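Local coordinates for protein paenibacillus xanthan lyase (Paenibacillus, PDB 6F2P) that cleaves the polysaccharide xanthan as a lyase, probably by the beta-elimination used throughout polysaccharide lyase family 8, at residues T412-S420 with S553-Y561; V956-M967 with V1001-A1012. All coordinates share one frame; numbering follows the deposited sequence.

Overall arrangement
The two contacts sit in separate modules of one long chain and follow each other in sequence, contact 1 closing before contact 2 opens. Contact 1 (412-420 with 553-561) joins two sheets inside the super-sandwich region of the family 8 lyase, and the side chain of Asp418 there lies about 11 Å from a bound calcium ion. Contact 2 (956-967 with 1001-1012) is an antiparallel strand pair in the golvesin-like region near the C terminus. Their centres are about 75 Å apart and their nearest atoms about 51 Å, on opposite sides of the chain's centre, so neither touches the other. Contact 1 is mainly side-chain packing and a few polar bonds; contact 2 is mainly backbone pairing, with side chains packed on both faces.

Contact 1 of 2, residues T412-S420 with S553-Y561; sequences TYLYNTDLS and SVPGSDIGY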
loop_
_atom_site.group_PDB
_atom_site.type_symbol
_atom_site.label_atom_id
_atom_site.label_comp_id
_atom_site.label_asym_id
_atom_site.label_seq_id
_atom_site.Cartn_x
_atom_site.Cartn_y
_atom_site.Cartn_z
ATOM N N THR A 412 10.317 9.703 9.152
ATOM C CA THR A 412 10.033 10.739 8.173
ATOM C C THR A 412 11.315 11.375 7.645
ATOM O O THR A 412 12.228 11.695 8.412
ATOM C CB THR A 412 9.119 11.829 8.763
ATOM O OG1 THR A 412 9.796 12.493 9.836
ATOM C CG2 THR A 412 7.870 11.203 9.309
ATOM N N TYR A 413 11.381 11.556 6.330
ATOM C CA TYR A 413 12.511 12.238 5.710
ATOM C C TYR A 413 12.034 13.546 5.109
ATOM O O TYR A 413 11.083 13.555 4.328
ATOM C CB TYR A 413 13.104 11.394 4.584
ATOM C CG TYR A 413 13.801 10.121 5.004
ATOM C CD1 TYR A 413 13.074 8.975 5.304
ATOM C CD2 TYR A 413 15.196 10.049 5.054
ATOM C CE1 TYR A 413 13.708 7.797 5.665
ATOM C CE2 TYR A 413 15.843 8.869 5.410
ATOM C CZ TYR A 413 15.090 7.751 5.712
ATOM O OH TYR A 413 15.709 6.578 6.073
ATOM N N LEU A 414 12.689 14.650 5.459
ATOM C CA LEU A 414 12.343 15.946 4.875
ATOM C C LEU A 414 13.455 16.450 3.968
ATOM O O LEU A 414 14.586 16.656 4.410
ATOM C CB LEU A 414 12.042 16.969 5.958
ATOM C CG LEU A 414 11.647 18.356 5.452
ATOM C CD1 LEU A 414 10.290 18.334 4.733
ATOM C CD2 LEU A 414 11.616 19.320 6.618
ATOM N N TYR A 415 13.127 16.631 2.691
ATOM C CA TYR A 415 14.111 17.015 1.688
ATOM C C TYR A 415 13.930 18.467 1.296
ATOM O O TYR A 415 12.812 18.905 1.029
ATOM C CB TYR A 415 13.984 16.120 0.457
ATOM C CG TYR A 415 14.393 14.689 0.717
ATOM C CD1 TYR A 415 15.723 14.296 0.604
ATOM C CD2 TYR A 415 13.456 13.731 1.086
ATOM C CE1 TYR A 415 16.109 12.991 0.850
ATOM C CE2 TYR A 415 13.831 12.424 1.337
ATOM C CZ TYR A 415 15.162 12.060 1.218
ATOM O OH TYR A 415 15.555 10.765 1.465
ATOM N N ASN A 416 15.025 19.217 1.277
ATOM C CA ASN A 416 14.981 20.602 0.822
ATOM C C ASN A 416 16.269 21.013 0.119
ATOM O O ASN A 416 16.917 20.174 -0.496
ATOM C CB ASN A 416 14.613 21.561 1.957
ATOM C CG ASN A 416 15.493 21.398 3.175
ATOM O OD1 ASN A 416 16.665 21.048 3.071
ATOM N ND2 ASN A 416 14.928 21.657 4.345
ATOM N N THR A 417 16.642 22.288 0.202
ATOM C CA THR A 417 17.808 22.763 -0.540
ATOM C C THR A 417 19.131 22.324 0.105
ATOM O O THR A 417 20.200 22.387 -0.515
ATOM C CB THR A 417 17.780 24.292 -0.759
ATOM O OG1 THR A 417 17.545 24.953 0.485
ATOM C CG2 THR A 417 16.675 24.661 -1.719
ATOM N N ASP A 418 19.052 21.862 1.346
ATOM C CA ASP A 418 20.216 21.307 2.015
ATOM C C ASP A 418 20.503 19.937 1.417
ATOM O O ASP A 418 20.211 18.910 2.032
ATOM C CB ASP A 418 19.959 21.194 3.519
ATOM C CG ASP A 418 21.180 20.740 4.286
ATOM O OD1 ASP A 418 22.272 20.692 3.693
ATOM O OD2 ASP A 418 21.047 20.434 5.485
ATOM N N LEU A 419 21.081 19.936 0.218
ATOM C CA LEU A 419 21.262 18.718 -0.572
ATOM C C LEU A 419 22.078 17.640 0.128
ATOM O O LEU A 419 21.960 16.458 -0.198
ATOM C CB LEU A 419 21.899 19.041 -1.931
ATOM C CG LEU A 419 21.166 20.063 -2.807
ATOM C CD1 LEU A 419 21.785 20.107 -4.187
ATOM C CD2 LEU A 419 19.680 19.756 -2.887
ATOM N N SER A 420 22.903 18.040 1.089
ATOM C CA SER A 420 23.841 17.101 1.690
ATOM C C SER A 420 23.316 16.508 2.991
ATOM O O SER A 420 23.996 15.700 3.624
ATOM C CB SER A 420 25.199 17.767 1.935
ATOM O OG SER A 420 25.136 18.613 3.066
ATOM N N SER A 553 20.979 25.555 6.793
ATOM C CA SER A 553 22.388 25.834 6.499
ATOM C C SER A 553 22.565 26.533 5.152
ATOM O O SER A 553 23.625 27.066 4.850
ATOM C CB SER A 553 23.208 24.543 6.521
ATOM O OG SER A 553 23.033 23.847 7.740
ATOM N N VAL A 554 21.502 26.527 4.361
ATOM C CA VAL A 554 21.503 27.042 3.005
ATOM C C VAL A 554 20.114 27.623 2.756
ATOM O O VAL A 554 19.123 27.097 3.276
ATOM C CB VAL A 554 21.802 25.893 2.018
ATOM C CG1 VAL A 554 21.158 26.123 0.650
ATOM C CG2 VAL A 554 23.305 25.680 1.901
ATOM N N PRO A 555 20.034 28.730 1.993
ATOM C CA PRO A 555 18.748 29.353 1.650
ATOM C C PRO A 555 17.769 28.343 1.068
ATOM O O PRO A 555 18.118 27.611 0.135
ATOM C CB PRO A 555 19.135 30.372 0.586
ATOM C CG PRO A 555 20.527 30.739 0.934
ATOM C CD PRO A 555 21.173 29.493 1.460
ATOM N N GLY A 556 16.564 28.299 1.630
ATOM C CA GLY A 556 15.553 27.357 1.193
ATOM C C GLY A 556 15.399 26.152 2.108
ATOM O O GLY A 556 14.550 25.289 1.862
ATOM N N SER A 557 16.199 26.086 3.172
ATOM C CA SER A 557 16.153 24.924 4.062
ATOM C C SER A 557 15.763 25.189 5.526
ATOM O O SER A 557 16.021 24.353 6.390
ATOM C CB SER A 557 17.471 24.145 3.993
ATOM O OG SER A 557 18.557 24.978 4.340
ATOM N N ASP A 558 15.145 26.335 5.807
ATOM C CA ASP A 558 14.541 26.572 7.123
ATOM C C ASP A 558 13.503 25.490 7.384
ATOM O O ASP A 558 12.896 24.983 6.446
ATOM C CB ASP A 558 13.807 27.912 7.149
ATOM C CG ASP A 558 14.731 29.099 7.288
ATOM O OD1 ASP A 558 15.949 28.968 7.036
ATOM O OD2 ASP A 558 14.215 30.182 7.644
ATOM N N ILE A 559 13.293 25.130 8.646
ATOM C CA ILE A 559 12.166 24.266 9.001
ATOM C C ILE A 559 11.381 24.833 10.191
ATOM O O ILE A 559 11.963 25.238 11.199
ATOM C CB ILE A 559 12.601 22.819 9.304
ATOM C CG1 ILE A 559 13.562 22.312 8.222
ATOM C CG2 ILE A 559 11.375 21.910 9.435
ATOM C CD1 ILE A 559 14.134 20.945 8.505
ATOM N N GLY A 560 10.058 24.886 10.054
ATOM C CA GLY A 560 9.196 25.349 11.123
ATOM C C GLY A 560 8.511 24.172 11.790
ATOM O O GLY A 560 8.325 23.133 11.164
ATOM N N TYR A 561 8.156 24.320 13.063
ATOM C CA TYR A 561 7.431 23.276 13.779
ATOM C C TYR A 561 6.347 23.927 14.628
ATOM O O TYR A 561 6.632 24.738 15.500
ATOM C CB TYR A 561 8.359 22.461 14.680
ATOM C CG TYR A 561 9.644 22.014 14.023
ATOM C CD1 TYR A 561 10.678 22.918 13.792
ATOM C CD2 TYR A 561 9.839 20.686 13.662
ATOM C CE1 TYR A 561 11.855 22.525 13.196
ATOM C CE2 TYR A 561 11.025 20.278 13.065
ATOM C CZ TYR A 561 12.025 21.212 12.835
ATOM O OH TYR A 561 13.205 20.857 12.244
HETATM O O HOH W 1 12.668 23.604 3.803
HETATM O O HOH W 2 18.032 21.536 6.715
HETATM O O HOH W 3 22.570 21.412 7.622
#
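Leu414 and Ile559 meet tip to tip, CD2 of Leu414 standing 3.5 Å from CD1 of Ile559. Leu414 swings its CG opposite the backbone N (chi1 -179°), which carries the branch across to the isoleucine; Pro621 and Phe380 also touch this leucine, and Arg515 touches Ile559.

Direct polar bonding across the segments comes from Thr417, whose OG1 donates to Pro555 O at 2.7 Å. The hydroxyl comes from above the carbonyl plane, 43° out of it, and not along a lone pair. Its acceptor lies in the type II turn from Val554 to Ser557, with Gly556 at the third position, where the positive phi is suited to glycine; CG1 of Val554 flanks the same hydroxyl.

The segments belong to different layers of the super-sandwich domain: strand 411-415 is an outermost strand of a four-stranded sheet, whereas strand 559-563 lies within a nine-stranded one, and the loop after the first strand packs on the turn before the second.

Asn416 lays its amide against Ser557, OD1 being 3.3 Å from Ser557 CB. That same oxygen accepts the backbone N of Asp418 at 3.1 Å, closing an Asx turn that ties the amide to its own loop.

Waters add further links between the segments. One molecule accepts from Asn416 ND2 (3.0 Å) and donates to Gly556 O and Asp558 O, bridging the segments. Another lies between Asp418 OD2 and Ser553 OG; Gln421 also bonds this carboxylate, and Asn523 bonds the serine hydroxyl.

Contact 2 of 2, residues V956-M967 with V1001-A1012; sequences VPISGTYQVYMM and VWNLLGTYSFNA
Gly960 and Phe1010 exchange two backbone hydrogen bonds, Gly960 N to Phe1010 O and Phe1010 N to Gly960 O, the latter 2.8 Å long. Tyr962 and Tyr1008 repeat the exchange, though Tyr1008 N reaches Tyr962 O from well above the carbonyl plane. Beyond the paired strands, Ser959 OG accepts the backbone N of Ala1012 at 2.8 Å.

Val964 uses two different partners: its N donates to Gly1006 O, while its O takes the N-H of Leu1005, each bond 2.7 Å. This is a classic beta bulge, and it moves the register by one residue in the antiparallel pair 960-967 with 1003-1010 of the golvesin-like region. Met966 and Asn1003 then resume reciprocal bonding. Backbone hydrogen bonds also join Thr961, Gln963, Tyr965 and Met967 to strand 1030-1039, which places 960-967 between two strands.

Two tyrosine hydroxyls bond within their own segment. Tyr962 OH donates in plane to a lone pair of Ile958 O at 2.7 Å; Tyr965 OH gives its proton to Gln963 OE1 from above the amide carbonyl plane (2.6 Å). Asn1003 ND2 bonds Asn998 O, and Asn1011 OD1 bonds Ser985.

Apolar contacts add to the pairing on both faces. On one, Leu1004 CD1 sits over the centre of the Tyr965 ring in a CH-pi contact, 3.9 Å from its centroid; on the other, Val964 CG2 abuts the edge of the Phe1010 ring. Met967, bent at chi3 (-62°), brings CE over the five-membered ring of Trp1002, 3.6 Å from that centroid.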
loop_
_atom_site.group_PDB
_atom_site.type_symbol
_atom_site.label_atom_id
_atom_site.label_comp_id
_atom_site.label_asym_id
_atom_site.label_seq_id
_atom_site.Cartn_x
_atom_site.Cartn_y
_atom_site.Cartn_z
ATOM N N VAL A 956 -46.902 -0.694 6.488
ATOM C CA VAL A 956 -46.491 -1.961 5.899
ATOM C C VAL A 956 -45.052 -1.847 5.401
ATOM O O VAL A 956 -44.750 -1.012 4.547
ATOM C CB VAL A 956 -47.473 -2.406 4.782
ATOM C CG1 VAL A 956 -47.017 -3.692 4.140
ATOM C CG2 VAL A 956 -48.860 -2.589 5.357
ATOM N N PRO A 957 -44.152 -2.671 5.962
ATOM C CA PRO A 957 -42.718 -2.610 5.654
ATOM C C PRO A 957 -42.419 -2.989 4.207
ATOM O O PRO A 957 -41.706 -2.267 3.504
ATOM C CB PRO A 957 -42.114 -3.654 6.603
ATOM C CG PRO A 957 -43.109 -3.780 7.712
ATOM C CD PRO A 957 -44.437 -3.635 7.038
ATOM N N ILE A 958 -42.969 -4.118 3.776
ATOM C CA ILE A 958 -42.716 -4.663 2.448
ATOM C C ILE A 958 -44.044 -4.960 1.769
ATOM O O ILE A 958 -44.938 -5.539 2.386
ATOM C CB ILE A 958 -41.929 -6.000 2.526
ATOM C CG1 ILE A 958 -40.668 -5.857 3.379
ATOM C CG2 ILE A 958 -41.583 -6.510 1.134
ATOM C CD1 ILE A 958 -39.822 -7.117 3.430
ATOM N N SER A 959 -44.177 -4.573 0.504
ATOM C CA SER A 959 -45.338 -4.985 -0.278
ATOM C C SER A 959 -45.447 -6.507 -0.269
ATOM O O SER A 959 -44.433 -7.213 -0.308
ATOM C CB SER A 959 -45.240 -4.471 -1.714
ATOM O OG SER A 959 -45.300 -3.055 -1.747
ATOM N N GLY A 960 -46.674 -7.012 -0.188
ATOM C CA GLY A 960 -46.878 -8.448 -0.170
ATOM C C GLY A 960 -48.214 -8.867 0.398
ATOM O O GLY A 960 -49.127 -8.052 0.533
ATOM N N THR A 961 -48.323 -10.149 0.734
ATOM C CA THR A 961 -49.566 -10.697 1.254
ATOM C C THR A 961 -49.532 -10.770 2.776
ATOM O O THR A 961 -48.584 -11.298 3.364
ATOM C CB THR A 961 -49.840 -12.089 0.671
ATOM O OG1 THR A 961 -49.851 -12.004 -0.758
ATOM C CG2 THR A 961 -51.180 -12.612 1.145
ATOM N N TYR A 962 -50.570 -10.238 3.409
ATOM C CA TYR A 962 -50.623 -10.166 4.864
ATOM C C TYR A 962 -51.936 -10.669 5.447
ATOM O O TYR A 962 -53.015 -10.207 5.063
ATOM C CB TYR A 962 -50.446 -8.728 5.326
ATOM C CG TYR A 962 -49.059 -8.181 5.190
ATOM C CD1 TYR A 962 -48.641 -7.594 4.006
ATOM C CD2 TYR A 962 -48.170 -8.224 6.255
ATOM C CE1 TYR A 962 -47.372 -7.079 3.880
ATOM C CE2 TYR A 962 -46.900 -7.708 6.141
ATOM C CZ TYR A 962 -46.506 -7.135 4.953
ATOM O OH TYR A 962 -45.242 -6.616 4.839
ATOM N N GLN A 963 -51.829 -11.594 6.398
ATOM C CA GLN A 963 -52.961 -12.001 7.222
ATOM C C GLN A 963 -53.358 -10.880 8.179
ATOM O O GLN A 963 -52.515 -10.319 8.881
ATOM C CB GLN A 963 -52.619 -13.267 8.000
ATOM C CG GLN A 963 -52.418 -14.466 7.108
ATOM C CD GLN A 963 -52.213 -15.740 7.888
ATOM O OE1 GLN A 963 -51.714 -15.720 9.014
ATOM N NE2 GLN A 963 -52.609 -16.865 7.297
ATOM N N VAL A 964 -54.646 -10.551 8.197
ATOM C CA VAL A 964 -55.149 -9.477 9.049
ATOM C C VAL A 964 -55.872 -10.030 10.285
ATOM O O VAL A 964 -56.935 -10.643 10.169
ATOM C CB VAL A 964 -56.082 -8.533 8.253
ATOM C CG1 VAL A 964 -56.701 -7.489 9.160
ATOM C CG2 VAL A 964 -55.322 -7.870 7.113
ATOM N N TYR A 965 -55.277 -9.829 11.463
ATOM C CA TYR A 965 -55.886 -10.265 12.724
ATOM C C TYR A 965 -56.464 -9.101 13.516
ATOM O O TYR A 965 -56.062 -7.954 13.335
ATOM C CB TYR A 965 -54.876 -10.991 13.606
ATOM C CG TYR A 965 -54.333 -12.267 13.021
ATOM C CD1 TYR A 965 -53.287 -12.243 12.111
ATOM C CD2 TYR A 965 -54.853 -13.499 13.391
ATOM C CE1 TYR A 965 -52.782 -13.405 11.574
ATOM C CE2 TYR A 965 -54.351 -14.671 12.859
ATOM C CZ TYR A 965 -53.312 -14.616 11.950
ATOM O OH TYR A 965 -52.793 -15.770 11.412
ATOM N N MET A 966 -57.407 -9.407 14.401
ATOM C CA MET A 966 -57.945 -8.409 15.321
ATOM C C MET A 966 -58.285 -9.021 16.683
ATOM O O MET A 966 -58.760 -10.157 16.779
ATOM C CB MET A 966 -59.165 -7.709 14.726
ATOM C CG MET A 966 -59.770 -6.665 15.651
ATOM S SD MET A 966 -61.262 -5.878 15.021
ATOM C CE MET A 966 -60.606 -4.863 13.696
ATOM N N MET A 967 -58.015 -8.261 17.736
ATOM C CA MET A 967 -58.340 -8.677 19.088
ATOM C C MET A 967 -59.309 -7.668 19.677
ATOM O O MET A 967 -59.304 -6.499 19.284
ATOM C CB MET A 967 -57.068 -8.737 19.927
ATOM C CG MET A 967 -57.265 -9.207 21.354
ATOM S SD MET A 967 -55.676 -9.385 22.169
ATOM C CE MET A 967 -54.934 -10.664 21.157
ATOM N N VAL A 1001 -58.012 -13.087 22.039
ATOM C CA VAL A 1001 -57.242 -13.796 21.024
ATOM C C VAL A 1001 -57.142 -12.995 19.730
ATOM O O VAL A 1001 -57.919 -12.060 19.503
ATOM C CB VAL A 1001 -57.864 -15.169 20.713
ATOM C CG1 VAL A 1001 -57.617 -16.131 21.861
ATOM C CG2 VAL A 1001 -59.356 -15.018 20.436
ATOM N N TRP A 1002 -56.177 -13.366 18.891
ATOM C CA TRP A 1002 -56.043 -12.772 17.565
ATOM C C TRP A 1002 -57.001 -13.452 16.601
ATOM O O TRP A 1002 -56.873 -14.642 16.313
ATOM C CB TRP A 1002 -54.611 -12.886 17.042
ATOM C CG TRP A 1002 -53.665 -11.911 17.666
ATOM C CD1 TRP A 1002 -52.551 -12.203 18.404
ATOM C CD2 TRP A 1002 -53.750 -10.482 17.616
ATOM N NE1 TRP A 1002 -51.938 -11.042 18.812
ATOM C CE2 TRP A 1002 -52.656 -9.972 18.342
ATOM C CE3 TRP A 1002 -54.644 -9.584 17.024
ATOM C CZ2 TRP A 1002 -52.432 -8.604 18.493
ATOM C CZ3 TRP A 1002 -54.419 -8.225 17.174
ATOM C CH2 TRP A 1002 -53.322 -7.749 17.903
ATOM N N ASN A 1003 -57.968 -12.690 16.108
ATOM C CA ASN A 1003 -58.977 -13.243 15.221
ATOM C C ASN A 1003 -58.652 -12.940 13.774
ATOM O O ASN A 1003 -58.525 -11.779 13.386
ATOM C CB ASN A 1003 -60.366 -12.708 15.593
ATOM C CG ASN A 1003 -60.877 -13.288 16.896
ATOM O OD1 ASN A 1003 -60.911 -14.508 17.069
ATOM N ND2 ASN A 1003 -61.251 -12.419 17.831
ATOM N N LEU A 1004 -58.508 -13.988 12.974
ATOM C CA LEU A 1004 -58.188 -13.807 11.568
ATOM C C LEU A 1004 -59.385 -13.249 10.797
ATOM O O LEU A 1004 -60.415 -13.911 10.676
ATOM C CB LEU A 1004 -57.727 -15.130 10.963
ATOM C CG LEU A 1004 -57.206 -15.044 9.534
ATOM C CD1 LEU A 1004 -56.161 -13.946 9.447
ATOM C CD2 LEU A 1004 -56.620 -16.378 9.106
ATOM N N LEU A 1005 -59.240 -12.030 10.282
ATOM C CA LEU A 1005 -60.293 -11.382 9.496
ATOM C C LEU A 1005 -60.206 -11.768 8.028
ATOM O O LEU A 1005 -61.220 -12.039 7.388
ATOM C CB LEU A 1005 -60.211 -9.858 9.612
ATOM C CG LEU A 1005 -60.191 -9.267 11.021
ATOM C CD1 LEU A 1005 -60.413 -7.770 10.971
ATOM C CD2 LEU A 1005 -61.229 -9.939 11.901
ATOM N N GLY A 1006 -58.988 -11.781 7.495
ATOM C CA GLY A 1006 -58.775 -12.129 6.105
ATOM C C GLY A 1006 -57.320 -12.061 5.697
ATOM O O GLY A 1006 -56.443 -11.776 6.514
ATOM N N THR A 1007 -57.059 -12.330 4.424
ATOM C CA THR A 1007 -55.704 -12.298 3.900
ATOM C C THR A 1007 -55.706 -11.529 2.578
ATOM O O THR A 1007 -56.421 -11.886 1.645
ATOM C CB THR A 1007 -55.158 -13.725 3.733
ATOM O OG1 THR A 1007 -55.346 -14.449 4.955
ATOM C CG2 THR A 1007 -53.682 -13.710 3.404
ATOM N N TYR A 1008 -54.924 -10.454 2.512
ATOM C CA TYR A 1008 -54.990 -9.518 1.388
ATOM C C TYR A 1008 -53.610 -9.051 0.951
ATOM O O TYR A 1008 -52.627 -9.225 1.671
ATOM C CB TYR A 1008 -55.847 -8.300 1.760
ATOM C CG TYR A 1008 -57.200 -8.668 2.326
ATOM C CD1 TYR A 1008 -58.302 -8.825 1.493
ATOM C CD2 TYR A 1008 -57.376 -8.870 3.695
ATOM C CE1 TYR A 1008 -59.538 -9.174 2.003
ATOM C CE2 TYR A 1008 -58.613 -9.219 4.214
ATOM C CZ TYR A 1008 -59.691 -9.370 3.363
ATOM O OH TYR A 1008 -60.923 -9.721 3.867
ATOM N N SER A 1009 -53.541 -8.461 -0.239
ATOM C CA SER A 1009 -52.303 -7.857 -0.716
ATOM C C SER A 1009 -52.236 -6.416 -0.255
ATOM O O SER A 1009 -53.182 -5.658 -0.425
ATOM C CB SER A 1009 -52.226 -7.901 -2.240
ATOM O OG SER A 1009 -52.080 -9.228 -2.699
ATOM N N PHE A 1010 -51.115 -6.040 0.341
ATOM C CA PHE A 1010 -50.905 -4.655 0.732
ATOM C C PHE A 1010 -49.659 -4.100 0.055
ATOM O O PHE A 1010 -48.697 -4.826 -0.199
ATOM C CB PHE A 1010 -50.744 -4.532 2.247
ATOM C CG PHE A 1010 -51.992 -4.821 3.025
ATOM C CD1 PHE A 1010 -52.920 -3.817 3.272
ATOM C CD2 PHE A 1010 -52.228 -6.092 3.537
ATOM C CE1 PHE A 1010 -54.073 -4.077 4.009
ATOM C CE2 PHE A 1010 -53.378 -6.365 4.272
ATOM C CZ PHE A 1010 -54.302 -5.353 4.511
ATOM N N ASN A 1011 -49.682 -2.806 -0.237
ATOM C CA ASN A 1011 -48.483 -2.119 -0.686
ATOM C C ASN A 1011 -47.711 -1.623 0.524
ATOM O O ASN A 1011 -48.296 -1.358 1.577
ATOM C CB ASN A 1011 -48.839 -0.946 -1.601
ATOM C CG ASN A 1011 -49.531 -1.391 -2.877
ATOM O OD1 ASN A 1011 -50.729 -1.170 -3.055
ATOM N ND2 ASN A 1011 -48.777 -2.019 -3.772
ATOM N N ALA A 1012 -46.397 -1.518 0.379
ATOM C CA ALA A 1012 -45.582 -0.901 1.409
ATOM C C ALA A 1012 -46.038 0.546 1.577
ATOM O O ALA A 1012 -46.265 1.252 0.595
ATOM C CB ALA A 1012 -44.110 -0.969 1.036
#